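Local structure of DNA-binding response regulator, merR family (Colwellia psychrerythraea, 3CNB) at residues L12-D17 against D56-D61. The protein probably binds DNA as a response regulator, and this piece of it is the CheY-like signal receiver domain. Sequence-based numbering, arbitrary orientation.
Sequences LIIEDD and DVVMLD
Val57 opens the pairing by offering its O to Leu12 N at 2.9 Å, a bond between the central strand 57-61 of the receiver domain's five-stranded parallel sheet and its neighbour 10-14. Val58, branched at CB as suits an extended strand, brings its CA against Leu12 O in a CA-H...O contact, while its CG2 meets Ile14 CD1 at 4.2 Å. Met59 is gripped twice through its backbone: its N donates to Leu12 O and its O accepts from Ile14 N. The unbranched Met59 chain, bent at chi2 and chi3, turns its end away and lays CG alongside Ile13 CG1 at 4.1 Å, on the face where Ile13 also meets helix 18-31. Leu60 projects from the other face with Val58 and Ile14, and its CD1 packs against Ile14 CD1 at 4.0 Å. Asp61, the predicted phosphorylation site, ends the strand, its N bonded to Ile14 O. A chi1 of 179° swings its carboxylate out to Glu15, bringing like charges close without a hydrogen bond, OD2 3.2 Å from Glu15 OE1. Lys113 NZ probably offsets this through salt bridges to Asp61 OD1 and Glu15 OE2, and Glu15 OE1 also accepts from Asp17 N. An alanine in place of Glu15 would probably leave Asp17 N without this acceptor and Lys113 with one carboxylate fewer. Such clustered acids are consistent with the cation-binding acidic pocket that serves phosphorylation in CheY-like receivers.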
loop_
_atom_site.group_PDB
_atom_site.type_symbol
_atom_site.label_atom_id
_atom_site.label_comp_id
_atom_site.label_asym_id
_atom_site.label_seq_id
_atom_site.Cartn_x
_atom_site.Cartn_y
_atom_site.Cartn_z
ATOM N N LEU A 12 -0.325 -4.123 5.457
ATOM C CA LEU A 12 1.052 -4.385 5.033
ATOM C C LEU A 12 1.614 -3.196 4.254
ATOM O O LEU A 12 1.051 -2.776 3.230
ATOM C CB LEU A 12 1.111 -5.660 4.152
ATOM C CG LEU A 12 2.349 -6.542 3.897
ATOM C CD1 LEU A 12 2.496 -6.809 2.397
ATOM C CD2 LEU A 12 3.661 -6.030 4.487
ATOM N N ILE A 13 2.751 -2.692 4.714
ATOM C CA ILE A 13 3.441 -1.586 4.069
ATOM C C ILE A 13 4.648 -2.113 3.320
ATOM O O ILE A 13 5.541 -2.703 3.926
ATOM C CB ILE A 13 3.898 -0.496 5.101
ATOM C CG1 ILE A 13 2.693 0.174 5.755
ATOM C CG2 ILE A 13 4.812 0.572 4.451
ATOM C CD1 ILE A 13 3.033 0.768 7.104
ATOM N N ILE A 14 4.674 -1.896 2.027
ATOM C CA ILE A 14 5.784 -2.228 1.187
ATOM C C ILE A 14 6.595 -1.004 0.830
ATOM O O ILE A 14 6.191 -0.215 0.041
ATOM C CB ILE A 14 5.316 -2.925 -0.056
ATOM C CG1 ILE A 14 4.672 -4.255 0.284
ATOM C CG2 ILE A 14 6.413 -3.106 -0.985
ATOM C CD1 ILE A 14 3.781 -4.791 -0.698
ATOM N N GLU A 15 7.768 -0.881 1.415
ATOM C CA GLU A 15 8.545 0.342 1.392
ATOM C C GLU A 15 10.010 0.168 1.829
ATOM O O GLU A 15 10.256 -0.201 2.923
ATOM C CB GLU A 15 7.856 1.347 2.292
ATOM C CG GLU A 15 8.537 2.650 2.498
ATOM C CD GLU A 15 8.675 3.431 1.254
ATOM O OE1 GLU A 15 9.783 3.605 0.815
ATOM O OE2 GLU A 15 7.702 3.846 0.694
ATOM N N ASP A 16 10.975 0.476 0.983
ATOM C CA ASP A 16 12.371 0.323 1.370
ATOM C C ASP A 16 13.013 1.453 2.126
ATOM O O ASP A 16 14.050 1.275 2.686
ATOM C CB ASP A 16 13.295 -0.228 0.275
ATOM C CG ASP A 16 13.229 0.545 -0.989
ATOM O OD1 ASP A 16 12.512 1.526 -0.998
ATOM O OD2 ASP A 16 13.864 0.200 -1.963
ATOM N N ASP A 17 12.369 2.608 2.153
ATOM C CA ASP A 17 12.820 3.739 2.963
ATOM C C ASP A 17 12.399 3.492 4.409
ATOM O O ASP A 17 11.222 3.592 4.742
ATOM C CB ASP A 17 12.230 5.040 2.415
ATOM C CG ASP A 17 12.799 6.297 3.071
ATOM O OD1 ASP A 17 13.337 6.253 4.197
ATOM O OD2 ASP A 17 12.676 7.364 2.438
ATOM N N ASP A 56 -5.398 -6.551 4.940
ATOM C CA ASP A 56 -6.654 -6.090 4.367
ATOM C C ASP A 56 -6.352 -4.936 3.443
ATOM O O ASP A 56 -7.072 -4.700 2.494
ATOM C CB ASP A 56 -7.593 -5.657 5.482
ATOM C CG ASP A 56 -7.950 -6.805 6.398
ATOM O OD1 ASP A 56 -8.689 -7.703 5.941
ATOM O OD2 ASP A 56 -7.468 -6.827 7.544
ATOM N N VAL A 57 -5.270 -4.227 3.766
ATOM C CA VAL A 57 -4.796 -3.059 3.047
ATOM C C VAL A 57 -3.305 -3.224 2.753
ATOM O O VAL A 57 -2.540 -3.616 3.642
ATOM C CB VAL A 57 -5.007 -1.739 3.879
ATOM C CG1 VAL A 57 -4.487 -0.523 3.112
ATOM C CG2 VAL A 57 -6.493 -1.525 4.218
ATOM N N VAL A 58 -2.883 -2.958 1.518
ATOM C CA VAL A 58 -1.438 -2.754 1.276
ATOM C C VAL A 58 -1.092 -1.382 0.731
ATOM O O VAL A 58 -1.678 -0.898 -0.255
ATOM C CB VAL A 58 -0.649 -3.893 0.464
ATOM C CG1 VAL A 58 -1.305 -5.260 0.524
ATOM C CG2 VAL A 58 -0.247 -3.473 -0.958
ATOM N N MET A 59 -0.129 -0.767 1.407
ATOM C CA MET A 59 0.474 0.468 0.973
ATOM C C MET A 59 1.692 0.078 0.149
ATOM O O MET A 59 2.646 -0.507 0.661
ATOM C CB MET A 59 0.862 1.332 2.184
ATOM C CG MET A 59 -0.271 1.512 3.218
ATOM S SD MET A 59 -1.555 2.682 2.731
ATOM C CE MET A 59 -0.595 4.159 2.575
ATOM N N LEU A 60 1.650 0.424 -1.126
ATOM C CA LEU A 60 2.618 -0.048 -2.099
ATOM C C LEU A 60 3.488 1.077 -2.672
ATOM O O LEU A 60 3.014 1.926 -3.438
ATOM C CB LEU A 60 1.864 -0.772 -3.230
ATOM C CG LEU A 60 2.662 -1.343 -4.414
ATOM C CD1 LEU A 60 3.496 -2.520 -3.970
ATOM C CD2 LEU A 60 1.750 -1.743 -5.539
ATOM N N ASP A 61 4.768 1.085 -2.316
ATOM C CA ASP A 61 5.703 2.028 -2.915
ATOM C C ASP A 61 6.137 1.523 -4.300
ATOM O O ASP A 61 6.741 0.456 -4.421
ATOM C CB ASP A 61 6.890 2.252 -1.969
ATOM C CG ASP A 61 7.935 3.215 -2.522
ATOM O OD1 ASP A 61 7.586 4.194 -3.215
ATOM O OD2 ASP A 61 9.130 2.999 -2.229
#